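Local coordinates for putative fusidic acid resistance protein (PDB 2YB5) that confers resistance to the antibiotic fusidic acid, probably by binding elongation factor G and clearing it from stalled ribosomes, at residues F99-L105 with R130-V134. Residues are numbered along the deposited sequence; the frame is centred on the assembly and turned at random.
Sequences FRKVKKL and RKYIV
The ring of F99 offers one face to the edge of Y132, whose CD1 sits over the centre of that face; the result is a T-shaped pair with centroids 5.0 Å apart and planes at 71°. At its own edge, F99 meets V134, with CE2 3.6 Å from CG2. Y132 is in turn clasped on both faces: L105 lays CD1 over one, 3.4 Å from Y132 CE1, and on the opposite face R130 CG lies near the rim. L105 reaches the ring because its CG stands anti to the backbone N (chi1 180°), which brings the branch back toward the strand. A single tyrosine thus illustrates how an aromatic side chain can be fixed by apolar contacts while its hydroxyl joins a polar network. R130, its chain bent at chi3, gives an N-H from NH1 to Y132 OH (3.1 Å, 154°), and the same hydroxyl donates to a water 2.9 Å from OH, which in turn donates a hydrogen bond to K104 O. V102, at the end of the type I turn begun by F99, rests CG1 against Y132 OH at 3.5 Å. The loop leaving helix 92-98 is thereby fastened to strand 130-136 of the antiparallel sheet in the treble-clef zinc-finger region, where W123 and Y146 of the flanking strands 121-125 and 142-149 also meet the Y132 ring and L95 of the helix touches L105 and V134.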
loop_
_atom_site.group_PDB
_atom_site.type_symbol
_atom_site.label_atom_id
_atom_site.label_comp_id
_atom_site.label_asym_id
_atom_site.label_seq_id
_atom_site.Cartn_x
_atom_site.Cartn_y
_atom_site.Cartn_z
ATOM N N PHE A 99 -3.232 21.080 -5.651
ATOM C CA PHE A 99 -4.645 21.427 -5.456
ATOM C C PHE A 99 -4.885 22.942 -5.601
ATOM O O PHE A 99 -5.603 23.551 -4.803
ATOM C CB PHE A 99 -5.120 20.904 -4.102
ATOM C CG PHE A 99 -5.025 19.411 -3.983
ATOM C CD1 PHE A 99 -5.800 18.594 -4.790
ATOM C CD2 PHE A 99 -4.148 18.823 -3.096
ATOM C CE1 PHE A 99 -5.713 17.224 -4.696
ATOM C CE2 PHE A 99 -4.054 17.440 -3.000
ATOM C CZ PHE A 99 -4.837 16.643 -3.795
ATOM N N ARG A 100 -4.296 23.510 -6.659
ATOM C CA ARG A 100 -4.291 24.960 -6.948
ATOM C C ARG A 100 -5.675 25.620 -6.900
ATOM O O ARG A 100 -5.800 26.767 -6.474
ATOM C CB ARG A 100 -3.663 25.184 -8.339
ATOM C CG ARG A 100 -3.679 26.614 -8.880
ATOM C CD ARG A 100 -2.633 27.489 -8.226
ATOM N NE ARG A 100 -1.280 27.087 -8.624
ATOM C CZ ARG A 100 -0.645 27.501 -9.721
ATOM N NH1 ARG A 100 -1.220 28.358 -10.569
ATOM N NH2 ARG A 100 0.581 27.051 -9.973
ATOM N N LYS A 101 -6.702 24.905 -7.349
ATOM C CA LYS A 101 -8.056 25.467 -7.401
ATOM C C LYS A 101 -8.778 25.471 -6.049
ATOM O O LYS A 101 -9.830 26.106 -5.917
ATOM C CB LYS A 101 -8.911 24.717 -8.428
ATOM C CG LYS A 101 -8.478 24.923 -9.877
ATOM C CD LYS A 101 -9.397 24.156 -10.810
ATOM C CE LYS A 101 -8.965 24.251 -12.266
ATOM N NZ LYS A 101 -9.897 23.483 -13.161
ATOM N N VAL A 102 -8.229 24.766 -5.061
ATOM C CA VAL A 102 -8.834 24.688 -3.737
ATOM C C VAL A 102 -8.342 25.865 -2.904
ATOM O O VAL A 102 -7.156 25.964 -2.598
ATOM C CB VAL A 102 -8.495 23.346 -3.047
ATOM C CG1 VAL A 102 -9.044 23.294 -1.624
ATOM C CG2 VAL A 102 -9.036 22.186 -3.871
ATOM N N LYS A 103 -9.254 26.767 -2.557
ATOM C CA LYS A 103 -8.898 27.970 -1.801
ATOM C C LYS A 103 -8.588 27.654 -0.333
ATOM O O LYS A 103 -7.705 28.272 0.270
ATOM C CB LYS A 103 -10.020 29.009 -1.893
ATOM N N LYS A 104 -9.317 26.694 0.234
ATOM C CA LYS A 104 -9.189 26.342 1.647
ATOM C C LYS A 104 -8.765 24.882 1.742
ATOM O O LYS A 104 -9.616 23.989 1.701
ATOM C CB LYS A 104 -10.534 26.573 2.358
ATOM C CG LYS A 104 -10.871 28.061 2.552
ATOM C CD LYS A 104 -12.345 28.320 2.882
ATOM C CE LYS A 104 -12.587 29.825 3.094
ATOM N NZ LYS A 104 -14.005 30.178 3.402
ATOM N N LEU A 105 -7.455 24.640 1.834
ATOM C CA LEU A 105 -6.919 23.270 1.786
ATOM C C LEU A 105 -6.522 22.763 3.167
ATOM O O LEU A 105 -5.514 23.190 3.727
ATOM C CB LEU A 105 -5.707 23.177 0.840
ATOM C CG LEU A 105 -5.068 21.778 0.719
ATOM C CD1 LEU A 105 -5.997 20.802 0.012
ATOM C CD2 LEU A 105 -3.707 21.822 0.020
ATOM N N ARG A 130 -14.737 15.443 2.166
ATOM C CA ARG A 130 -13.799 15.277 1.074
ATOM C C ARG A 130 -12.682 14.319 1.484
ATOM O O ARG A 130 -12.360 14.210 2.666
ATOM C CB ARG A 130 -13.228 16.651 0.725
ATOM C CG ARG A 130 -12.387 16.708 -0.538
ATOM C CD ARG A 130 -12.038 18.159 -0.875
ATOM N NE ARG A 130 -13.188 18.902 -1.386
ATOM C CZ ARG A 130 -13.149 20.159 -1.826
ATOM N NH1 ARG A 130 -12.011 20.846 -1.837
ATOM N NH2 ARG A 130 -14.256 20.730 -2.271
ATOM N N LYS A 131 -12.124 13.608 0.508
ATOM C CA LYS A 131 -10.842 12.928 0.679
ATOM C C LYS A 131 -9.897 13.447 -0.391
ATOM O O LYS A 131 -10.293 13.626 -1.546
ATOM C CB LYS A 131 -10.955 11.389 0.583
ATOM C CG LYS A 131 -9.609 10.646 0.723
ATOM C CD LYS A 131 -9.680 9.164 0.393
ATOM C CE LYS A 131 -10.460 8.324 1.410
ATOM N NZ LYS A 131 -9.798 8.327 2.747
ATOM N N TYR A 132 -8.659 13.692 0.026
ATOM C CA TYR A 132 -7.567 14.064 -0.848
ATOM C C TYR A 132 -6.619 12.880 -0.944
ATOM O O TYR A 132 -6.374 12.206 0.062
ATOM C CB TYR A 132 -6.798 15.235 -0.238
ATOM C CG TYR A 132 -7.551 16.524 -0.196
ATOM C CD1 TYR A 132 -7.521 17.389 -1.275
ATOM C CD2 TYR A 132 -8.271 16.900 0.928
ATOM C CE1 TYR A 132 -8.184 18.576 -1.248
ATOM C CE2 TYR A 132 -8.946 18.099 0.967
ATOM C CZ TYR A 132 -8.900 18.932 -0.130
ATOM O OH TYR A 132 -9.558 20.135 -0.128
ATOM N N ILE A 133 -6.079 12.636 -2.138
ATOM C CA ILE A 133 -5.136 11.547 -2.362
ATOM C C ILE A 133 -3.937 12.071 -3.139
ATOM O O ILE A 133 -4.110 12.621 -4.203
ATOM C CB ILE A 133 -5.798 10.373 -3.125
ATOM C CG1 ILE A 133 -6.741 9.603 -2.193
ATOM C CG2 ILE A 133 -4.740 9.435 -3.727
ATOM C CD1 ILE A 133 -7.869 8.822 -2.922
ATOM N N VAL A 134 -2.737 11.914 -2.589
ATOM C CA VAL A 134 -1.502 12.341 -3.233
ATOM C C VAL A 134 -0.581 11.125 -3.381
ATOM O O VAL A 134 -0.517 10.267 -2.495
ATOM C CB VAL A 134 -0.803 13.480 -2.434
ATOM C CG1 VAL A 134 0.594 13.788 -2.978
ATOM C CG2 VAL A 134 -1.679 14.753 -2.447
HETATM O O HOH W 1 -9.807 21.368 2.457
#